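Local structure of bilirubin-inducible fluorescent protein UnaG (Anguilla japonica, 4I3D) at residues L119-T124 and R132-A137. The protein binds unconjugated bilirubin with high affinity inside a beta-barrel and, once loaded, gives green fluorescence on excitation. The protein carries 1 engineered substitution. Numbering follows the deposited sequence.
Sequences LVVTLT and RSYRRA. With BLR (3-[5-[(Z)-(4-ethenyl-3-methyl-5-oxidanylidene-pyrrol-2-ylidene)methyl]-2-[[5-[(Z)-(3-ethenyl-4-methyl-5-oxidanylidene-pyrrol-2-ylidene)methyl]-3-(3-hydroxy-3-oxopropyl)-4-methyl-1H-pyrrol-2-yl]methyl]-4-methyl-1H-pyrrol-3-yl]propanoic acid), chain E.
Leu119 and Tyr134 form an antiparallel hydrogen-bonded pair, evidenced by Leu119 N to Tyr134 O at 2.9 Å and Tyr134 N to Leu119 O at 2.9 Å. Val121 and Arg132 repeat this with straighter bonds, Val121 N–H pointing at Arg132 O at 172°. The side chains of both pairs lie on the inner face of the barrel, where Leu119, Arg132 and Tyr134 line the bilirubin pocket. Along Tyr134, CB lies 4.1 Å from Leu119 CB, the two chains running side by side. CG, set beside the backbone N (chi1 -71°), carries the ring inward; the Tyr134 CD1 edge passes Leu119 O in the ring plane at 3.6 Å, and Tyr134 CE1 reaches Val121 CG1 at 4.4 Å. At the tip, Tyr134 OH donates a hydrogen bond to bilirubin propionate O1D (2.6 Å), also in the ring plane. A phenylalanine here would probably leave that propionate oxygen without its hydroxyl donor. Arg132 NH1 stays 3.7 Å from bilirubin O1D; Arg132 NE is hydrogen-bonded to Ser14 OG, and the guanidinium makes a cation-pi contact with Phe17; nearby positive charge may still steady the propionate. The hairpin of strands 118-125 and 128-136 thus lines the calycin barrel's ligand cavity, flanked by strand 106-115, whose Arg112 also binds bilirubin, and strand 7-15, whose Trp9 touches Leu119 and Tyr134.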
ATOM      1  N   LEU A 119       1.971  -9.283   7.073  1.00 16.86           N
ATOM      2  CA  LEU A 119       1.976  -7.837   6.918  1.00 16.21           C
ATOM      3  C   LEU A 119       0.550  -7.398   6.577  1.00 17.34           C
ATOM      4  O   LEU A 119       0.051  -7.696   5.507  1.00 24.39           O
ATOM      5  CB  LEU A 119       2.948  -7.423   5.817  1.00 20.10           C
ATOM      6  CG  LEU A 119       3.225  -5.921   5.755  1.00 29.12           C
ATOM      7  CD1 LEU A 119       4.675  -5.692   5.365  1.00 29.24           C
ATOM      8  CD2 LEU A 119       2.291  -5.250   4.780  1.00 21.03           C
ATOM      9  N   VAL A 120      -0.100  -6.694   7.496  1.00 24.85           N
ATOM     10  CA  VAL A 120      -1.521  -6.391   7.409  1.00 22.96           C
ATOM     11  C   VAL A 120      -1.724  -4.913   7.134  1.00 27.39           C
ATOM     12  O   VAL A 120      -1.177  -4.067   7.830  1.00 22.50           O
ATOM     13  CB  VAL A 120      -2.228  -6.706   8.749  1.00 20.83           C
ATOM     14  CG1 VAL A 120      -3.729  -6.481   8.625  1.00 31.26           C
ATOM     15  CG2 VAL A 120      -1.943  -8.122   9.172  1.00  9.49           C
ATOM     16  N   VAL A 121      -2.541  -4.599   6.140  1.00 22.94           N
ATOM     17  CA  VAL A 121      -2.753  -3.220   5.753  1.00 25.70           C
ATOM     18  C   VAL A 121      -4.232  -2.968   5.699  1.00 17.71           C
ATOM     19  O   VAL A 121      -4.979  -3.704   5.064  1.00 21.42           O
ATOM     20  CB  VAL A 121      -2.135  -2.859   4.383  1.00 20.11           C
ATOM     21  CG1 VAL A 121      -2.603  -3.803   3.309  1.00 13.29           C
ATOM     22  CG2 VAL A 121      -2.476  -1.419   4.037  1.00  6.75           C
ATOM     23  N   THR A 122      -4.645  -1.924   6.402  1.00 25.85           N
ATOM     24  CA  THR A 122      -6.028  -1.506   6.456  1.00 28.62           C
ATOM     25  C   THR A 122      -6.127  -0.215   5.659  1.00 20.74           C
ATOM     26  O   THR A 122      -5.457   0.758   5.979  1.00 18.67           O
ATOM     27  CB  THR A 122      -6.440  -1.247   7.919  1.00 36.68           C
ATOM     28  OG1 THR A 122      -6.069  -2.373   8.727  1.00 47.32           O
ATOM     29  CG2 THR A 122      -7.919  -1.022   8.024  1.00 15.98           C
ATOM     30  N   LEU A 123      -6.924  -0.220   4.596  1.00 21.61           N
ATOM     31  CA  LEU A 123      -7.069   0.937   3.723  1.00 12.47           C
ATOM     32  C   LEU A 123      -8.365   1.680   4.054  1.00 22.89           C
ATOM     33  O   LEU A 123      -9.420   1.074   4.174  1.00 25.32           O
ATOM     34  CB  LEU A 123      -7.100   0.480   2.271  1.00 11.68           C
ATOM     35  CG  LEU A 123      -6.004  -0.510   1.843  1.00 20.44           C
ATOM     36  CD1 LEU A 123      -6.392  -1.997   2.073  1.00 13.13           C
ATOM     37  CD2 LEU A 123      -5.651  -0.259   0.394  1.00  9.59           C
ATOM     38  N   THR A 124      -8.300   2.997   4.195  1.00 30.15           N
ATOM     39  CA  THR A 124      -9.456   3.762   4.637  1.00 20.34           C
ATOM     40  C   THR A 124      -9.703   4.946   3.721  1.00 21.58           C
ATOM     41  O   THR A 124      -8.842   5.796   3.542  1.00 28.27           O
ATOM     42  CB  THR A 124      -9.253   4.318   6.045  1.00 22.07           C
ATOM     43  OG1 THR A 124      -8.996   3.239   6.956  1.00 32.47           O
ATOM     44  CG2 THR A 124     -10.483   5.066   6.477  1.00 28.89           C
ATOM     45  N   ARG A 132      -6.166  -6.078   3.590  1.00 14.84           N
ATOM     46  CA  ARG A 132      -5.431  -7.093   2.860  1.00 12.86           C
ATOM     47  C   ARG A 132      -4.265  -7.550   3.732  1.00 27.07           C
ATOM     48  O   ARG A 132      -3.732  -6.769   4.511  1.00 11.04           O
ATOM     49  CB  ARG A 132      -4.913  -6.498   1.559  1.00 25.98           C
ATOM     50  CG  ARG A 132      -6.011  -6.052   0.623  1.00 22.33           C
ATOM     51  CD  ARG A 132      -5.431  -5.507  -0.643  1.00 15.68           C
ATOM     52  NE  ARG A 132      -5.482  -6.494  -1.720  1.00 28.62           N
ATOM     53  CZ  ARG A 132      -4.746  -6.422  -2.819  1.00 16.91           C
ATOM     54  NH1 ARG A 132      -3.893  -5.415  -2.996  1.00 28.28           N
ATOM     55  NH2 ARG A 132      -4.848  -7.356  -3.742  1.00 27.90           N
ATOM     56  N   SER A 133      -3.860  -8.806   3.615  1.00 18.64           N
ATOM     57  CA  SER A 133      -2.770  -9.309   4.441  1.00 20.03           C
ATOM     58  C   SER A 133      -1.807 -10.047   3.539  1.00 21.67           C
ATOM     59  O   SER A 133      -2.206 -10.618   2.534  1.00 25.02           O
ATOM     60  CB  SER A 133      -3.291 -10.241   5.550  1.00 14.91           C
ATOM     61  OG  SER A 133      -4.151 -11.231   5.015  1.00 38.49           O
ATOM     62  N   TYR A 134      -0.534 -10.003   3.889  1.00  9.46           N
ATOM     63  CA  TYR A 134       0.494 -10.616   3.076  1.00 16.71           C
ATOM     64  C   TYR A 134       1.202 -11.611   3.961  1.00 17.81           C
ATOM     65  O   TYR A 134       1.370 -11.359   5.154  1.00 20.10           O
ATOM     66  CB  TYR A 134       1.513  -9.583   2.615  1.00 13.12           C
ATOM     67  CG  TYR A 134       1.035  -8.603   1.574  1.00 16.55           C
ATOM     68  CD1 TYR A 134       0.271  -7.507   1.930  1.00  9.40           C
ATOM     69  CD2 TYR A 134       1.379  -8.753   0.237  1.00 12.40           C
ATOM     70  CE1 TYR A 134      -0.158  -6.595   0.982  1.00 18.64           C
ATOM     71  CE2 TYR A 134       0.959  -7.847  -0.707  1.00 12.33           C
ATOM     72  CZ  TYR A 134       0.184  -6.765  -0.331  1.00 17.65           C
ATOM     73  OH  TYR A 134      -0.251  -5.847  -1.285  1.00 11.25           O
ATOM     74  N   ARG A 135       1.600 -12.739   3.381  1.00 15.72           N
ATOM     75  CA  ARG A 135       2.474 -13.684   4.056  1.00 22.96           C
ATOM     76  C   ARG A 135       3.863 -13.620   3.423  1.00 21.00           C
ATOM     77  O   ARG A 135       3.982 -13.272   2.258  1.00 16.92           O
ATOM     78  CB  ARG A 135       1.922 -15.097   3.907  1.00 27.17           C
ATOM     79  CG  ARG A 135       2.217 -15.760   2.565  1.00 24.06           C
ATOM     80  CD  ARG A 135       2.631 -17.183   2.827  1.00 41.03           C
ATOM     81  NE  ARG A 135       2.711 -18.023   1.639  1.00 41.14           N
ATOM     82  CZ  ARG A 135       2.966 -19.328   1.686  1.00 46.55           C
ATOM     83  NH1 ARG A 135       3.161 -19.928   2.858  1.00 35.01           N
ATOM     84  NH2 ARG A 135       3.021 -20.040   0.568  1.00 56.98           N
ATOM     85  N   ARG A 136       4.903 -13.961   4.184  1.00 15.78           N
ATOM     86  CA  ARG A 136       6.251 -14.076   3.643  1.00 15.59           C
ATOM     87  C   ARG A 136       6.315 -14.867   2.345  1.00 19.80           C
ATOM     88  O   ARG A 136       5.685 -15.914   2.218  1.00 44.98           O
ATOM     89  CB  ARG A 136       7.139 -14.791   4.638  1.00 11.90           C
ATOM     90  CG  ARG A 136       7.394 -14.000   5.872  1.00 25.47           C
ATOM     91  CD  ARG A 136       8.108 -12.731   5.529  1.00 15.29           C
ATOM     92  NE  ARG A 136       8.569 -12.042   6.723  1.00 22.42           N
ATOM     93  CZ  ARG A 136       9.353 -10.976   6.697  1.00 14.93           C
ATOM     94  NH1 ARG A 136       9.768 -10.484   5.544  1.00 21.30           N
ATOM     95  NH2 ARG A 136       9.728 -10.404   7.821  1.00 25.20           N
ATOM     96  N   ALA A 137       7.101 -14.377   1.389  1.00 29.04           N
ATOM     97  CA  ALA A 137       7.370 -15.127   0.169  1.00 14.32           C
ATOM     98  C   ALA A 137       8.727 -15.802   0.293  1.00 43.22           C
ATOM     99  O   ALA A 137       9.696 -15.168   0.708  1.00 44.39           O
ATOM    100  CB  ALA A 137       7.350 -14.223  -1.018  1.00 26.74           C
TER
HETATM  101  CHA BLR E 200       0.130  -2.173  -3.478  1.00 21.14           C
HETATM  102  NA  BLR E 200       1.715  -1.108  -1.816  1.00 14.07           N
HETATM  103  C1A BLR E 200       1.158  -1.171  -3.055  1.00 24.11           C
HETATM  104  C2A BLR E 200       1.677  -0.120  -3.813  1.00 26.03           C
HETATM  105  C3A BLR E 200       2.556   0.561  -3.018  1.00 22.29           C
HETATM  106  C4A BLR E 200       2.574  -0.053  -1.786  1.00 22.43           C
HETATM  107  CMA BLR E 200       3.360   1.758  -3.410  1.00 22.70           C
HETATM  108  CAA BLR E 200       1.385   0.230  -5.239  1.00 20.62           C
HETATM  109  CBA BLR E 200       0.325   1.274  -5.315  1.00 22.24           C
HETATM  110  CGA BLR E 200       0.393   1.909  -6.659  1.00 22.30           C
HETATM  111  O1A BLR E 200       0.928   1.307  -7.619  1.00 38.55           O
HETATM  112  O2A BLR E 200      -0.083   3.049  -6.841  1.00 40.35           O
HETATM  113  CHB BLR E 200       3.411   0.406  -0.642  1.00 22.11           C
HETATM  114  NB  BLR E 200       3.120  -1.680   0.778  1.00 24.14           N
HETATM  115  C1B BLR E 200       3.620  -0.344   0.481  1.00 15.23           C
HETATM  116  C2B BLR E 200       4.320   0.086   1.547  1.00 15.94           C
HETATM  117  C3B BLR E 200       4.394  -0.724   2.472  1.00 21.91           C
HETATM  118  C4B BLR E 200       3.656  -2.039   2.227  1.00 30.58           C
HETATM  119  CMB BLR E 200       4.946   1.436   1.574  1.00 13.05           C
HETATM  120  OB  BLR E 200       3.511  -3.050   2.903  1.00 33.43           O
HETATM  121  CAB BLR E 200       5.117  -0.430   3.742  1.00 18.23           C
HETATM  122  CBB BLR E 200       5.778  -1.410   4.414  1.00 23.19           C
HETATM  123  NC  BLR E 200      -3.218  -2.748  -7.103  1.00 25.94           N
HETATM  124  C1C BLR E 200      -3.528  -3.424  -8.510  1.00 14.30           C
HETATM  125  C2C BLR E 200      -4.193  -2.216  -9.149  1.00 30.58           C
HETATM  126  C3C BLR E 200      -4.255  -1.221  -8.429  1.00 16.39           C
HETATM  127  C4C BLR E 200      -3.727  -1.387  -7.195  1.00 19.28           C
HETATM  128  CMC BLR E 200      -4.707  -2.226 -10.539  1.00 25.13           C
HETATM  129  OC  BLR E 200      -3.299  -4.557  -8.916  1.00 33.25           O
HETATM  130  CAC BLR E 200      -4.854   0.062  -8.889  1.00 26.94           C
HETATM  131  CBC BLR E 200      -6.208   0.179  -9.059  1.00 20.76           C
HETATM  132  CHD BLR E 200      -3.650  -0.464  -6.194  1.00 18.44           C
HETATM  133  ND  BLR E 200      -1.639  -1.510  -5.121  1.00 28.78           N
HETATM  134  C1D BLR E 200      -2.735  -0.741  -5.054  1.00 16.23           C
HETATM  135  C2D BLR E 200      -2.847  -0.211  -3.655  1.00 17.94           C
HETATM  136  C3D BLR E 200      -1.836  -0.703  -2.941  1.00 11.75           C
HETATM  137  C4D BLR E 200      -1.030  -1.540  -3.814  1.00 17.54           C
HETATM  138  CMD BLR E 200      -3.935   0.657  -3.153  1.00 22.96           C
HETATM  139  CAD BLR E 200      -1.582  -0.435  -1.493  1.00 18.47           C
HETATM  140  CBD BLR E 200      -2.252  -1.454  -0.620  1.00 11.71           C
HETATM  141  CGD BLR E 200      -1.318  -2.581  -0.326  1.00 17.63           C
HETATM  142  O1D BLR E 200      -1.650  -3.767  -0.591  1.00 21.07           O
HETATM  143  O2D BLR E 200      -0.195  -2.354   0.195  1.00 15.11           O